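PDB 1JAD: phospholipase C beta from Meleagris gallopavo, which is a phospholipase C beta whose C-terminal region forms a long, mostly helical antiparallel coiled coil that pairs with a second copy. Local coordinates for residues Leu143-Met154 / Leu167-Glu178. Sequence-based numbering, arbitrary orientation.
Sequences LEAKRLDRIQVM and LKKEINNSHIQE
R147 lays its aliphatic chain over one face of the H175 ring, with CD 3.4 Å from CG of H175, a close fit between two helices running antiparallel at 174°. The arginine's chain, CG anti to the backbone N (chi1 -167°), turns at chi3 (71°): the methylenes cover the imidazole while the guanidinium is directed to N172. There NH1 of R147 donates a hydrogen bond to OD1 of N172, but the modelled 2.4 Å is so short, and the bond so bent, that its exact geometry is doubtful. E144 approaches the imidazole obliquely, from the same side as R147, its CB 3.5 Å from CE1 of H175. A water in the plane of the imidazole, held by the carbonyl of L143, makes a weak bond with ND1.

Farther along, the contact turns apolar and illustrates knobs-into-holes packing. I171 is the knob, seated among R147, R150, I151 and M154, its CD1 3.7 Å from CD1 of I151. Selenomethionine M154 curls against L167. At the opposite end, past H175, CD2 of L143 lies against the E178 carboxylate.

E144, itself against the H175 ring, also positions R147: its OE1 takes NH2 of R147 at 3.2 Å in a salt bridge, exactly in the guanidinium plane, which should restrain rotation of that group. E144 OE1 also has a weak hydrogen bond to H89 of the second subunit, whose M85 packs on R147 and N172. The pair thus joins the end of helix 75-155 to the beginning of helix 161-245, beside their connecting turn, with helix 75-155 of the second subunit packed alongside.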
loop_
_atom_site.group_PDB
_atom_site.type_symbol
_atom_site.label_atom_id
_atom_site.label_comp_id
_atom_site.label_asym_id
_atom_site.label_seq_id
_atom_site.Cartn_x
_atom_site.Cartn_y
_atom_site.Cartn_z
ATOM N N LEU A 143 -17.670 31.088 15.585
ATOM C CA LEU A 143 -17.127 31.584 16.839
ATOM C C LEU A 143 -16.845 33.067 16.823
ATOM O O LEU A 143 -17.150 33.779 17.784
ATOM C CB LEU A 143 -15.853 30.825 17.198
ATOM C CG LEU A 143 -16.045 29.411 17.743
ATOM C CD1 LEU A 143 -14.682 28.819 18.087
ATOM C CD2 LEU A 143 -16.916 29.476 18.990
ATOM N N GLU A 144 -16.288 33.540 15.716
ATOM C CA GLU A 144 -15.938 34.937 15.605
ATOM C C GLU A 144 -17.178 35.795 15.360
ATOM O O GLU A 144 -17.219 36.981 15.722
ATOM C CB GLU A 144 -14.888 35.090 14.509
ATOM C CG GLU A 144 -13.975 36.273 14.724
ATOM C CD GLU A 144 -14.634 37.528 14.289
ATOM O OE1 GLU A 144 -14.176 38.622 14.687
ATOM O OE2 GLU A 144 -15.607 37.396 13.516
ATOM N N ALA A 145 -18.206 35.180 14.777
ATOM C CA ALA A 145 -19.464 35.872 14.532
ATOM C C ALA A 145 -20.129 36.096 15.879
ATOM O O ALA A 145 -20.670 37.171 16.141
ATOM C CB ALA A 145 -20.363 35.028 13.656
ATOM N N LYS A 146 -20.097 35.064 16.721
ATOM C CA LYS A 146 -20.683 35.120 18.062
ATOM C C LYS A 146 -19.964 36.213 18.858
ATOM O O LYS A 146 -20.589 37.014 19.562
ATOM C CB LYS A 146 -20.496 33.780 18.791
ATOM C CG LYS A 146 -21.012 32.548 18.060
ATOM C CD LYS A 146 -22.491 32.669 17.738
ATOM C CE LYS A 146 -23.015 31.390 17.093
ATOM N NZ LYS A 146 -22.853 30.222 18.011
ATOM N N ARG A 147 -18.640 36.238 18.730
ATOM C CA ARG A 147 -17.821 37.223 19.423
ATOM C C ARG A 147 -18.319 38.627 19.105
ATOM O O ARG A 147 -18.632 39.396 20.026
ATOM C CB ARG A 147 -16.355 37.090 19.004
ATOM C CG ARG A 147 -15.373 37.840 19.891
ATOM C CD ARG A 147 -13.995 37.842 19.244
ATOM N NE ARG A 147 -13.962 38.706 18.065
ATOM C CZ ARG A 147 -13.818 40.028 18.123
ATOM N NH1 ARG A 147 -13.692 40.624 19.305
ATOM N NH2 ARG A 147 -13.804 40.756 17.010
ATOM N N LEU A 148 -18.404 38.965 17.816
ATOM C CA LEU A 148 -18.872 40.295 17.430
ATOM C C LEU A 148 -20.222 40.604 18.063
ATOM O O LEU A 148 -20.427 41.692 18.603
ATOM C CB LEU A 148 -19.029 40.449 15.904
ATOM C CG LEU A 148 -17.904 40.749 14.911
ATOM C CD1 LEU A 148 -17.019 41.837 15.489
ATOM C CD2 LEU A 148 -17.095 39.537 14.632
ATOM N N ASP A 149 -21.143 39.645 17.974
ATOM C CA ASP A 149 -22.491 39.813 18.512
ATOM C C ASP A 149 -22.499 39.993 20.036
ATOM O O ASP A 149 -23.223 40.843 20.561
ATOM C CB ASP A 149 -23.365 38.622 18.104
ATOM C CG ASP A 149 -24.835 38.836 18.432
ATOM O OD1 ASP A 149 -25.237 38.650 19.604
ATOM O OD2 ASP A 149 -25.594 39.214 17.511
ATOM N N ARG A 150 -21.695 39.205 20.749
ATOM C CA ARG A 150 -21.642 39.346 22.195
ATOM C C ARG A 150 -21.177 40.752 22.547
ATOM O O ARG A 150 -21.697 41.368 23.478
ATOM C CB ARG A 150 -20.702 38.311 22.798
ATOM C CG ARG A 150 -21.237 36.893 22.752
ATOM C CD ARG A 150 -20.102 35.911 22.991
ATOM N NE ARG A 150 -20.499 34.511 22.855
ATOM C CZ ARG A 150 -19.629 33.514 22.734
ATOM N NH1 ARG A 150 -18.320 33.769 22.731
ATOM N NH2 ARG A 150 -20.057 32.264 22.611
ATOM N N ILE A 151 -20.200 41.266 21.803
ATOM C CA ILE A 151 -19.705 42.615 22.057
ATOM C C ILE A 151 -20.824 43.612 21.797
ATOM O O ILE A 151 -21.133 44.444 22.652
ATOM C CB ILE A 151 -18.525 42.986 21.137
ATOM C CG1 ILE A 151 -17.290 42.150 21.479
ATOM C CG2 ILE A 151 -18.235 44.471 21.247
ATOM C CD1 ILE A 151 -16.771 42.353 22.863
ATOM N N GLN A 152 -21.429 43.527 20.612
ATOM C CA GLN A 152 -22.523 44.424 20.233
ATOM C C GLN A 152 -23.575 44.490 21.347
ATOM O O GLN A 152 -23.797 45.549 21.929
ATOM C CB GLN A 152 -23.155 43.955 18.916
ATOM C CG GLN A 152 -24.169 44.917 18.316
ATOM C CD GLN A 152 -24.616 44.516 16.909
ATOM O OE1 GLN A 152 -25.109 43.402 16.691
ATOM N NE2 GLN A 152 -24.453 45.429 15.947
ATOM N N VAL A 153 -24.213 43.363 21.651
ATOM C CA VAL A 153 -25.216 43.310 22.708
ATOM C C VAL A 153 -24.693 43.922 24.015
ATOM O O VAL A 153 -25.423 44.606 24.732
ATOM C CB VAL A 153 -25.648 41.849 22.988
ATOM C CG1 VAL A 153 -26.455 41.773 24.280
ATOM C CG2 VAL A 153 -26.489 41.331 21.840
HETATM N N MSE A 154 -23.422 43.684 24.314
HETATM C CA MSE A 154 -22.828 44.200 25.540
HETATM C C MSE A 154 -22.766 45.730 25.574
HETATM O O MSE A 154 -23.344 46.359 26.471
HETATM C CB MSE A 154 -21.426 43.582 25.739
HETATM C CG MSE A 154 -20.745 43.924 27.063
HETATM SE SE MSE A 154 -19.925 45.548 27.134
HETATM C CE MSE A 154 -18.405 45.183 26.236
ATOM N N LEU A 167 -15.515 43.566 30.084
ATOM C CA LEU A 167 -16.377 42.629 29.388
ATOM C C LEU A 167 -15.815 42.263 28.000
ATOM O O LEU A 167 -15.928 41.117 27.565
ATOM C CB LEU A 167 -17.789 43.211 29.282
ATOM C CG LEU A 167 -18.485 43.496 30.625
ATOM C CD1 LEU A 167 -19.882 44.074 30.388
ATOM C CD2 LEU A 167 -18.568 42.215 31.439
ATOM N N LYS A 168 -15.211 43.227 27.307
ATOM C CA LYS A 168 -14.612 42.942 26.012
ATOM C C LYS A 168 -13.493 41.938 26.217
ATOM O O LYS A 168 -13.412 40.925 25.512
ATOM C CB LYS A 168 -14.027 44.202 25.370
ATOM C CG LYS A 168 -15.010 45.056 24.599
ATOM C CD LYS A 168 -14.290 46.222 23.922
ATOM C CE LYS A 168 -15.262 47.068 23.106
ATOM N NZ LYS A 168 -14.648 48.299 22.541
ATOM N N LYS A 169 -12.615 42.222 27.172
ATOM C CA LYS A 169 -11.515 41.310 27.438
ATOM C C LYS A 169 -11.999 39.900 27.727
ATOM O O LYS A 169 -11.407 38.926 27.253
ATOM C CB LYS A 169 -10.649 41.804 28.599
ATOM C CG LYS A 169 -9.672 42.911 28.202
ATOM C CD LYS A 169 -8.710 43.248 29.333
ATOM C CE LYS A 169 -7.521 44.073 28.826
ATOM N NZ LYS A 169 -7.932 45.359 28.200
ATOM N N GLU A 170 -13.078 39.780 28.494
ATOM C CA GLU A 170 -13.587 38.457 28.815
ATOM C C GLU A 170 -14.160 37.787 27.585
ATOM O O GLU A 170 -13.940 36.608 27.368
ATOM C CB GLU A 170 -14.649 38.525 29.909
ATOM C CG GLU A 170 -14.118 38.977 31.253
ATOM C CD GLU A 170 -15.186 38.947 32.324
ATOM O OE1 GLU A 170 -14.914 39.436 33.439
ATOM O OE2 GLU A 170 -16.293 38.428 32.052
ATOM N N ILE A 171 -14.901 38.537 26.780
ATOM C CA ILE A 171 -15.475 37.977 25.563
ATOM C C ILE A 171 -14.344 37.617 24.580
ATOM O O ILE A 171 -14.240 36.473 24.128
ATOM C CB ILE A 171 -16.466 38.976 24.922
ATOM C CG1 ILE A 171 -17.618 39.241 25.892
ATOM C CG2 ILE A 171 -17.014 38.421 23.609
ATOM C CD1 ILE A 171 -18.590 40.317 25.418
ATOM N N ASN A 172 -13.484 38.580 24.265
ATOM C CA ASN A 172 -12.380 38.309 23.351
ATOM C C ASN A 172 -11.571 37.119 23.821
ATOM O O ASN A 172 -11.201 36.264 23.029
ATOM C CB ASN A 172 -11.468 39.525 23.231
ATOM C CG ASN A 172 -12.163 40.691 22.596
ATOM O OD1 ASN A 172 -12.667 40.583 21.483
ATOM N ND2 ASN A 172 -12.202 41.821 23.297
ATOM N N ASN A 173 -11.299 37.079 25.118
ATOM C CA ASN A 173 -10.538 35.989 25.724
ATOM C C ASN A 173 -11.215 34.661 25.435
ATOM O O ASN A 173 -10.570 33.695 25.022
ATOM C CB ASN A 173 -10.463 36.192 27.231
ATOM C CG ASN A 173 -9.824 35.026 27.939
ATOM O OD1 ASN A 173 -9.735 35.007 29.171
ATOM N ND2 ASN A 173 -9.367 34.041 27.168
ATOM N N SER A 174 -12.522 34.627 25.672
ATOM C CA SER A 174 -13.333 33.445 25.429
ATOM C C SER A 174 -13.112 32.929 24.012
ATOM O O SER A 174 -12.766 31.766 23.808
ATOM C CB SER A 174 -14.820 33.791 25.612
ATOM O OG SER A 174 -15.669 32.772 25.080
ATOM N N HIS A 175 -13.327 33.819 23.045
ATOM C CA HIS A 175 -13.200 33.514 21.629
ATOM C C HIS A 175 -11.902 32.821 21.252
ATOM O O HIS A 175 -11.906 31.703 20.739
ATOM C CB HIS A 175 -13.331 34.795 20.809
ATOM C CG HIS A 175 -13.008 34.607 19.357
ATOM N ND1 HIS A 175 -13.764 33.808 18.524
ATOM C CD2 HIS A 175 -11.984 35.077 18.603
ATOM C CE1 HIS A 175 -13.218 33.796 17.320
ATOM N NE2 HIS A 175 -12.138 34.557 17.341
ATOM N N ILE A 176 -10.790 33.503 21.492
ATOM C CA ILE A 176 -9.488 32.949 21.174
ATOM C C ILE A 176 -9.325 31.552 21.742
ATOM O O ILE A 176 -8.981 30.621 21.016
ATOM C CB ILE A 176 -8.356 33.849 21.708
ATOM C CG1 ILE A 176 -8.416 35.210 21.016
ATOM C CG2 ILE A 176 -7.015 33.211 21.446
ATOM C CD1 ILE A 176 -7.314 36.190 21.411
ATOM N N GLN A 177 -9.584 31.385 23.035
ATOM C CA GLN A 177 -9.415 30.066 23.640
ATOM C C GLN A 177 -10.407 29.061 23.112
ATOM O O GLN A 177 -10.080 27.899 22.906
ATOM C CB GLN A 177 -9.524 30.139 25.163
ATOM C CG GLN A 177 -8.518 31.080 25.784
ATOM C CD GLN A 177 -8.200 30.705 27.205
ATOM O OE1 GLN A 177 -7.500 31.432 27.916
ATOM N NE2 GLN A 177 -8.697 29.548 27.628
ATOM N N GLU A 178 -11.627 29.501 22.877
ATOM C CA GLU A 178 -12.603 28.565 22.366
ATOM C C GLU A 178 -12.229 28.063 20.960
ATOM O O GLU A 178 -12.521 26.899 20.645
ATOM C CB GLU A 178 -13.998 29.186 22.373
ATOM C CG GLU A 178 -15.086 28.189 22.048
ATOM C CD GLU A 178 -16.475 28.753 22.256
ATOM O OE1 GLU A 178 -17.456 28.014 22.022
ATOM O OE2 GLU A 178 -16.586 29.934 22.652
HETATM O O HOH W 1 -16.393 33.355 20.595
#